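Local coordinates for Nadp(h)-dependent ketose reductase (Bemisia argentifolii, PDB 1E3J), which probably catalyses the NADP(H)-dependent reduction of fructose to a sugar alcohol, and the reverse oxidation, as a zinc-containing member of the alcohol dehydrogenase family, at residues S43-H46 and Y47-G51; V156-H159 and A160-A164; V183-L186 and A187-Y191. All blocks are in the same frame, centred on the assembly; numbering follows the deposited sequence.

Interaction 1: residues S43-H46 and Y47-G51; sequences SDVH and YYEHG
H46 and H50, one turn apart on helix 42-50, present their imidazoles to each other at a slant: the planes stand 47° apart and the centroids 4.6 Å. CD2 of H50 sits over the centre of the H46 ring, with H46 CE1 3.6 Å from H50 CD2. The two first torsions differ, H46 swinging CG anti to its backbone N (chi1 -167°) and H50 swinging it anti to the carbonyl carbon (chi1 -49°), and this brings the rings together. V45 and E49 run alongside each other, and the methyl CG1 of V45 lies 3.6 Å from OE2 of E49. The Y47 ring reaches back along the previous turn, its CD2 3.1 Å from the carbonyl O of S43 and its CE2 beside S43 OG. Under these side chains run i to i+4 bonds, E49 N to V45 O among them at 2.9 Å. G51 leaves the helix with positive phi. D44 turns from these pairs toward the zinc site formed by C41, H66 and E67: its OD2 accepts a hydrogen bond from the backbone N of C41, and its side chain touches H66. Helix 328-337 packs on the flank bearing D44, V45, Y48 and E49, with F332 meeting the Y48 ring edge-to-face, while I53 and P119 from loops border Y47.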
loop_
_atom_site.group_PDB
_atom_site.type_symbol
_atom_site.label_atom_id
_atom_site.label_comp_id
_atom_site.label_asym_id
_atom_site.label_seq_id
_atom_site.Cartn_x
_atom_site.Cartn_y
_atom_site.Cartn_z
ATOM N N SER A 43 32.445 -2.834 0.868
ATOM C CA SER A 43 32.315 -2.851 2.312
ATOM C C SER A 43 33.419 -3.678 2.966
ATOM O O SER A 43 33.976 -3.259 3.974
ATOM C CB SER A 43 30.933 -3.370 2.696
ATOM O OG SER A 43 30.876 -3.589 4.088
ATOM N N ASP A 44 33.737 -4.847 2.411
ATOM C CA ASP A 44 34.830 -5.662 2.981
ATOM C C ASP A 44 36.143 -4.895 2.781
ATOM O O ASP A 44 36.959 -4.756 3.692
ATOM C CB ASP A 44 34.986 -7.021 2.277
ATOM C CG ASP A 44 33.817 -7.972 2.530
ATOM O OD1 ASP A 44 33.514 -8.313 3.721
ATOM O OD2 ASP A 44 33.215 -8.395 1.514
ATOM N N VAL A 45 36.343 -4.397 1.571
ATOM C CA VAL A 45 37.557 -3.650 1.266
ATOM C C VAL A 45 37.748 -2.479 2.228
ATOM O O VAL A 45 38.841 -2.250 2.724
ATOM C CB VAL A 45 37.516 -3.101 -0.182
ATOM C CG1 VAL A 45 38.723 -2.189 -0.431
ATOM C CG2 VAL A 45 37.508 -4.264 -1.174
ATOM N N HIS A 46 36.675 -1.752 2.496
ATOM C CA HIS A 46 36.742 -0.603 3.374
ATOM C C HIS A 46 37.116 -1.016 4.796
ATOM O O HIS A 46 37.890 -0.331 5.474
ATOM C CB HIS A 46 35.413 0.137 3.345
ATOM C CG HIS A 46 35.465 1.493 3.963
ATOM N ND1 HIS A 46 35.632 1.688 5.319
ATOM C CD2 HIS A 46 35.353 2.727 3.414
ATOM C CE1 HIS A 46 35.618 2.986 5.580
ATOM N NE2 HIS A 46 35.452 3.638 4.440
ATOM N N TYR A 47 36.583 -2.132 5.265
ATOM C CA TYR A 47 36.954 -2.575 6.602
ATOM C C TYR A 47 38.458 -2.852 6.604
ATOM O O TYR A 47 39.178 -2.529 7.553
ATOM C CB TYR A 47 36.177 -3.840 6.972
ATOM C CG TYR A 47 34.830 -3.529 7.573
ATOM C CD1 TYR A 47 34.744 -2.806 8.765
ATOM C CD2 TYR A 47 33.644 -3.920 6.947
ATOM C CE1 TYR A 47 33.514 -2.472 9.331
ATOM C CE2 TYR A 47 32.390 -3.587 7.508
ATOM C CZ TYR A 47 32.347 -2.855 8.704
ATOM O OH TYR A 47 31.156 -2.439 9.257
ATOM N N TYR A 48 38.913 -3.444 5.502
ATOM C CA TYR A 48 40.303 -3.814 5.281
ATOM C C TYR A 48 41.291 -2.638 5.284
ATOM O O TYR A 48 42.321 -2.689 5.949
ATOM C CB TYR A 48 40.378 -4.578 3.954
ATOM C CG TYR A 48 41.762 -4.884 3.451
ATOM C CD1 TYR A 48 42.731 -5.438 4.291
ATOM C CD2 TYR A 48 42.087 -4.673 2.113
ATOM C CE1 TYR A 48 43.995 -5.781 3.801
ATOM C CE2 TYR A 48 43.341 -5.007 1.612
ATOM C CZ TYR A 48 44.289 -5.562 2.456
ATOM O OH TYR A 48 45.520 -5.910 1.945
ATOM N N GLU A 49 40.973 -1.588 4.542
ATOM C CA GLU A 49 41.840 -0.419 4.466
ATOM C C GLU A 49 41.837 0.444 5.731
ATOM O O GLU A 49 42.899 0.785 6.278
ATOM C CB GLU A 49 41.439 0.472 3.283
ATOM C CG GLU A 49 41.504 -0.181 1.913
ATOM C CD GLU A 49 41.514 0.851 0.787
ATOM O OE1 GLU A 49 42.490 1.632 0.708
ATOM O OE2 GLU A 49 40.552 0.890 -0.017
ATOM N N HIS A 50 40.635 0.788 6.194
ATOM C CA HIS A 50 40.464 1.652 7.355
ATOM C C HIS A 50 40.125 0.956 8.670
ATOM O O HIS A 50 40.051 1.604 9.710
ATOM C CB HIS A 50 39.396 2.692 7.021
ATOM C CG HIS A 50 39.619 3.375 5.706
ATOM N ND1 HIS A 50 40.563 4.368 5.529
ATOM C CD2 HIS A 50 39.064 3.172 4.486
ATOM C CE1 HIS A 50 40.577 4.743 4.264
ATOM N NE2 HIS A 50 39.675 4.031 3.606
ATOM N N GLY A 51 39.915 -0.354 8.641
ATOM C CA GLY A 51 39.593 -1.067 9.869
ATOM C C GLY A 51 38.266 -0.689 10.506
ATOM O O GLY A 51 38.051 -0.944 11.689
#

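Interaction 2: residues V156-H159 and A160-A164; sequences VGVH and ACRRA
H159 and R163 meet by a CH-pi contact, the methylene CG of R163 standing over one face of the imidazole, 4.1 Å from the ring centroid and shifted toward the rim. The two side chains run the same way, and the ring and guanidinium planes differ by 33°. Apolar contact also joins V158 to R162, whose CD lies 3.7 Å from V158 CG1; the arginine chain then bends at chi3 (78°).

These pairs ride on helix 151-164, which lies against helix 179-190 beside the parallel sheet of the Rossmann-type coenzyme domain; C161 packs there on A187 and A188.

The polar ends are held from outside the helix. R162 NH1 forms a salt bridge with D300, whereas R163 NH2 makes one with D290 OD2 of the second subunit and H159 NE2 a hydrogen bond with E288 OE2 of that same subunit, so this CH-pi pair faces a subunit interface. R163 NH1 also donates to the carbonyl O of S293.

Backbone bonds complete the turn. R162 N lies 2.8 Å from V158 O, and R163 N reaches H159 O at 2.9 Å.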
loop_
_atom_site.group_PDB
_atom_site.type_symbol
_atom_site.label_atom_id
_atom_site.label_comp_id
_atom_site.label_asym_id
_atom_site.label_seq_id
_atom_site.Cartn_x
_atom_site.Cartn_y
_atom_site.Cartn_z
ATOM N N VAL A 156 20.141 -7.236 -3.100
ATOM C CA VAL A 156 20.174 -5.797 -2.868
ATOM C C VAL A 156 19.458 -5.145 -4.040
ATOM O O VAL A 156 18.760 -4.143 -3.887
ATOM C CB VAL A 156 21.581 -5.216 -2.860
ATOM C CG1 VAL A 156 21.478 -3.697 -2.752
ATOM C CG2 VAL A 156 22.425 -5.790 -1.683
ATOM N N GLY A 157 19.628 -5.701 -5.232
ATOM C CA GLY A 157 18.941 -5.115 -6.365
ATOM C C GLY A 157 17.441 -5.416 -6.307
ATOM O O GLY A 157 16.615 -4.597 -6.719
ATOM N N VAL A 158 17.088 -6.609 -5.834
ATOM C CA VAL A 158 15.699 -6.973 -5.751
ATOM C C VAL A 158 15.043 -6.036 -4.728
ATOM O O VAL A 158 13.955 -5.485 -4.970
ATOM C CB VAL A 158 15.536 -8.450 -5.264
ATOM C CG1 VAL A 158 14.091 -8.730 -4.895
ATOM C CG2 VAL A 158 15.933 -9.398 -6.352
ATOM N N HIS A 159 15.726 -5.839 -3.603
ATOM C CA HIS A 159 15.203 -5.007 -2.544
ATOM C C HIS A 159 14.961 -3.599 -3.057
ATOM O O HIS A 159 13.897 -3.010 -2.803
ATOM C CB HIS A 159 16.160 -4.965 -1.364
ATOM C CG HIS A 159 15.606 -4.262 -0.169
ATOM N ND1 HIS A 159 14.361 -4.549 0.358
ATOM C CD2 HIS A 159 16.143 -3.309 0.629
ATOM C CE1 HIS A 159 14.161 -3.809 1.431
ATOM N NE2 HIS A 159 15.226 -3.044 1.620
ATOM N N ALA A 160 15.932 -3.051 -3.793
ATOM C CA ALA A 160 15.752 -1.700 -4.323
ATOM C C ALA A 160 14.576 -1.668 -5.303
ATOM O O ALA A 160 13.785 -0.725 -5.272
ATOM C CB ALA A 160 17.022 -1.211 -4.996
ATOM N N CYS A 161 14.420 -2.698 -6.143
ATOM C CA CYS A 161 13.297 -2.685 -7.082
ATOM C C CYS A 161 11.951 -2.759 -6.368
ATOM O O CYS A 161 11.021 -1.988 -6.688
ATOM C CB CYS A 161 13.393 -3.821 -8.105
ATOM S SG CYS A 161 14.686 -3.516 -9.358
ATOM N N ARG A 162 11.850 -3.650 -5.386
ATOM C CA ARG A 162 10.605 -3.798 -4.661
ATOM C C ARG A 162 10.285 -2.580 -3.850
ATOM O O ARG A 162 9.152 -2.167 -3.807
ATOM C CB ARG A 162 10.618 -5.035 -3.774
ATOM C CG ARG A 162 10.769 -6.335 -4.566
ATOM C CD ARG A 162 10.894 -7.513 -3.618
ATOM N NE ARG A 162 9.604 -7.913 -3.069
ATOM C CZ ARG A 162 9.439 -8.703 -2.007
ATOM N NH1 ARG A 162 10.483 -9.190 -1.337
ATOM N NH2 ARG A 162 8.214 -9.047 -1.643
ATOM N N ARG A 163 11.267 -1.956 -3.224
ATOM C CA ARG A 163 10.906 -0.763 -2.478
ATOM C C ARG A 163 10.424 0.342 -3.435
ATOM O O ARG A 163 9.586 1.169 -3.056
ATOM C CB ARG A 163 12.077 -0.238 -1.642
ATOM C CG ARG A 163 12.315 -1.041 -0.353
ATOM C CD ARG A 163 12.760 -0.093 0.770
ATOM N NE ARG A 163 11.618 0.686 1.234
ATOM C CZ ARG A 163 11.679 1.933 1.686
ATOM N NH1 ARG A 163 12.825 2.583 1.741
ATOM N NH2 ARG A 163 10.568 2.513 2.100
ATOM N N ALA A 164 10.945 0.367 -4.664
ATOM C CA ALA A 164 10.518 1.400 -5.599
ATOM C C ALA A 164 9.252 0.944 -6.358
ATOM O O ALA A 164 8.695 1.703 -7.103
ATOM C CB ALA A 164 11.631 1.702 -6.607
#

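Interaction 3: residues V183-L186 and A187-Y191; sequences VSVL and AAKAY
Helix 179-190 is the crossover of a beta-alpha-beta unit, joining strand 171-175 to strand 194-199 in the parallel sheet of a Rossmann-type domain; V183-L186 and A187-A190 make up its later turns, with Y191 just beyond its end. The glycine-rich turn of G176, G178 and G181 runs into the start of the helix, before these residues, consistent with a dinucleotide-binding loop, and the S184 side chain touches it, its OG bonding to the carbonyl O of I180.

Contact between the two segments is mostly backbone and CB atoms, because three of the four residues that bond back across it are alanines. A187 N reaches V183 O at 2.7 Å, and A188 N lies 2.9 Å from S184 O. K189 N and A190 N continue the series to V185 O and L186 O. Each methyl then rests against the carbonyl that its own N-H uses: A188 CB lies 3.1 Å from S184 O, and A190 CB 3.3 Å from L186 O. Such short side chains allow close neighbours, and A188, together with V185, meets V195 of strand 194-199.

K189 is the long exception. Its chain bends at chi2 (-62°) and chi3, which turns the amine away from the preceding turn, where NZ makes a hydrogen bond to the carbonyl O of A193 and a salt bridge to the carboxylate of D214. Y191, past the last helical residue, leans on M307 of helix 301-309 and on L168 of the third subunit. Lower on the lysine chain, the methylene CG of K189 stays close to the helix, 3.2 Å from V185 O.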
loop_
_atom_site.group_PDB
_atom_site.type_symbol
_atom_site.label_atom_id
_atom_site.label_comp_id
_atom_site.label_asym_id
_atom_site.label_seq_id
_atom_site.Cartn_x
_atom_site.Cartn_y
_atom_site.Cartn_z
ATOM N N VAL A 183 23.494 -5.447 -10.775
ATOM C CA VAL A 183 22.392 -6.286 -10.252
ATOM C C VAL A 183 21.057 -5.511 -10.342
ATOM O O VAL A 183 20.016 -6.112 -10.605
ATOM C CB VAL A 183 22.634 -6.828 -8.806
ATOM C CG1 VAL A 183 23.794 -7.771 -8.825
ATOM C CG2 VAL A 183 22.907 -5.733 -7.825
ATOM N N SER A 184 21.097 -4.185 -10.188
ATOM C CA SER A 184 19.872 -3.389 -10.339
ATOM C C SER A 184 19.345 -3.525 -11.764
ATOM O O SER A 184 18.131 -3.532 -11.970
ATOM C CB SER A 184 20.127 -1.915 -10.063
ATOM O OG SER A 184 20.434 -1.727 -8.701
ATOM N N VAL A 185 20.238 -3.634 -12.753
ATOM C CA VAL A 185 19.773 -3.777 -14.133
ATOM C C VAL A 185 19.089 -5.114 -14.268
ATOM O O VAL A 185 17.966 -5.218 -14.812
ATOM C CB VAL A 185 20.937 -3.681 -15.166
ATOM C CG1 VAL A 185 20.476 -4.208 -16.542
ATOM C CG2 VAL A 185 21.394 -2.220 -15.306
ATOM N N LEU A 186 19.764 -6.142 -13.779
ATOM C CA LEU A 186 19.233 -7.503 -13.811
ATOM C C LEU A 186 17.862 -7.605 -13.082
ATOM O O LEU A 186 16.891 -8.124 -13.649
ATOM C CB LEU A 186 20.248 -8.468 -13.169
ATOM C CG LEU A 186 21.567 -8.666 -13.975
ATOM C CD1 LEU A 186 22.589 -9.402 -13.142
ATOM C CD2 LEU A 186 21.256 -9.481 -15.233
ATOM N N ALA A 187 17.782 -7.093 -11.850
ATOM C CA ALA A 187 16.537 -7.157 -11.094
ATOM C C ALA A 187 15.430 -6.347 -11.788
ATOM O O ALA A 187 14.327 -6.821 -11.955
ATOM C CB ALA A 187 16.752 -6.639 -9.637
ATOM N N ALA A 188 15.755 -5.146 -12.235
ATOM C CA ALA A 188 14.776 -4.298 -12.877
ATOM C C ALA A 188 14.252 -4.923 -14.178
ATOM O O ALA A 188 13.033 -4.854 -14.473
ATOM C CB ALA A 188 15.368 -2.929 -13.121
ATOM N N LYS A 189 15.141 -5.550 -14.945
ATOM C CA LYS A 189 14.685 -6.187 -16.174
ATOM C C LYS A 189 13.865 -7.404 -15.776
ATOM O O LYS A 189 12.827 -7.685 -16.385
ATOM C CB LYS A 189 15.859 -6.629 -17.056
ATOM C CG LYS A 189 16.629 -5.472 -17.672
ATOM C CD LYS A 189 15.758 -4.631 -18.598
ATOM C CE LYS A 189 15.061 -5.486 -19.704
ATOM N NZ LYS A 189 13.979 -4.660 -20.394
ATOM N N ALA A 190 14.320 -8.141 -14.764
ATOM C CA ALA A 190 13.534 -9.283 -14.362
ATOM C C ALA A 190 12.133 -8.821 -13.894
ATOM O O ALA A 190 11.170 -9.568 -14.015
ATOM C CB ALA A 190 14.243 -10.063 -13.247
ATOM N N TYR A 191 11.998 -7.587 -13.396
ATOM C CA TYR A 191 10.677 -7.160 -12.965
ATOM C C TYR A 191 9.838 -6.599 -14.086
ATOM O O TYR A 191 8.741 -6.101 -13.836
ATOM C CB TYR A 191 10.746 -6.120 -11.841
ATOM C CG TYR A 191 10.735 -6.767 -10.510
ATOM C CD1 TYR A 191 9.541 -7.325 -10.007
ATOM C CD2 TYR A 191 11.898 -6.892 -9.756
ATOM C CE1 TYR A 191 9.506 -7.998 -8.790
ATOM C CE2 TYR A 191 11.871 -7.561 -8.522
ATOM C CZ TYR A 191 10.659 -8.117 -8.053
ATOM O OH TYR A 191 10.573 -8.803 -6.864
#

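Overall arrangement
All three interactions are successive turns of single helices, yet each is shaped by its surroundings. Interaction 1 is partly buried, with a solvent-facing pair of histidines and a buried flank near a zinc site, and lies on the opposite side of the chain's centre from the other two, about 25 and 28 Å from them between centres. Interactions 2 and 3 are buried and share one helix-helix interface in the coenzyme domain, 9 Å apart between centres: C161 SG meets A188 N at 3.5 Å, and R162 CG meets the hydroxyl of Y191. Polar ends of H159 and R163 reaching the second subunit mark interaction 2, whereas small methyl groups dominate interaction 3.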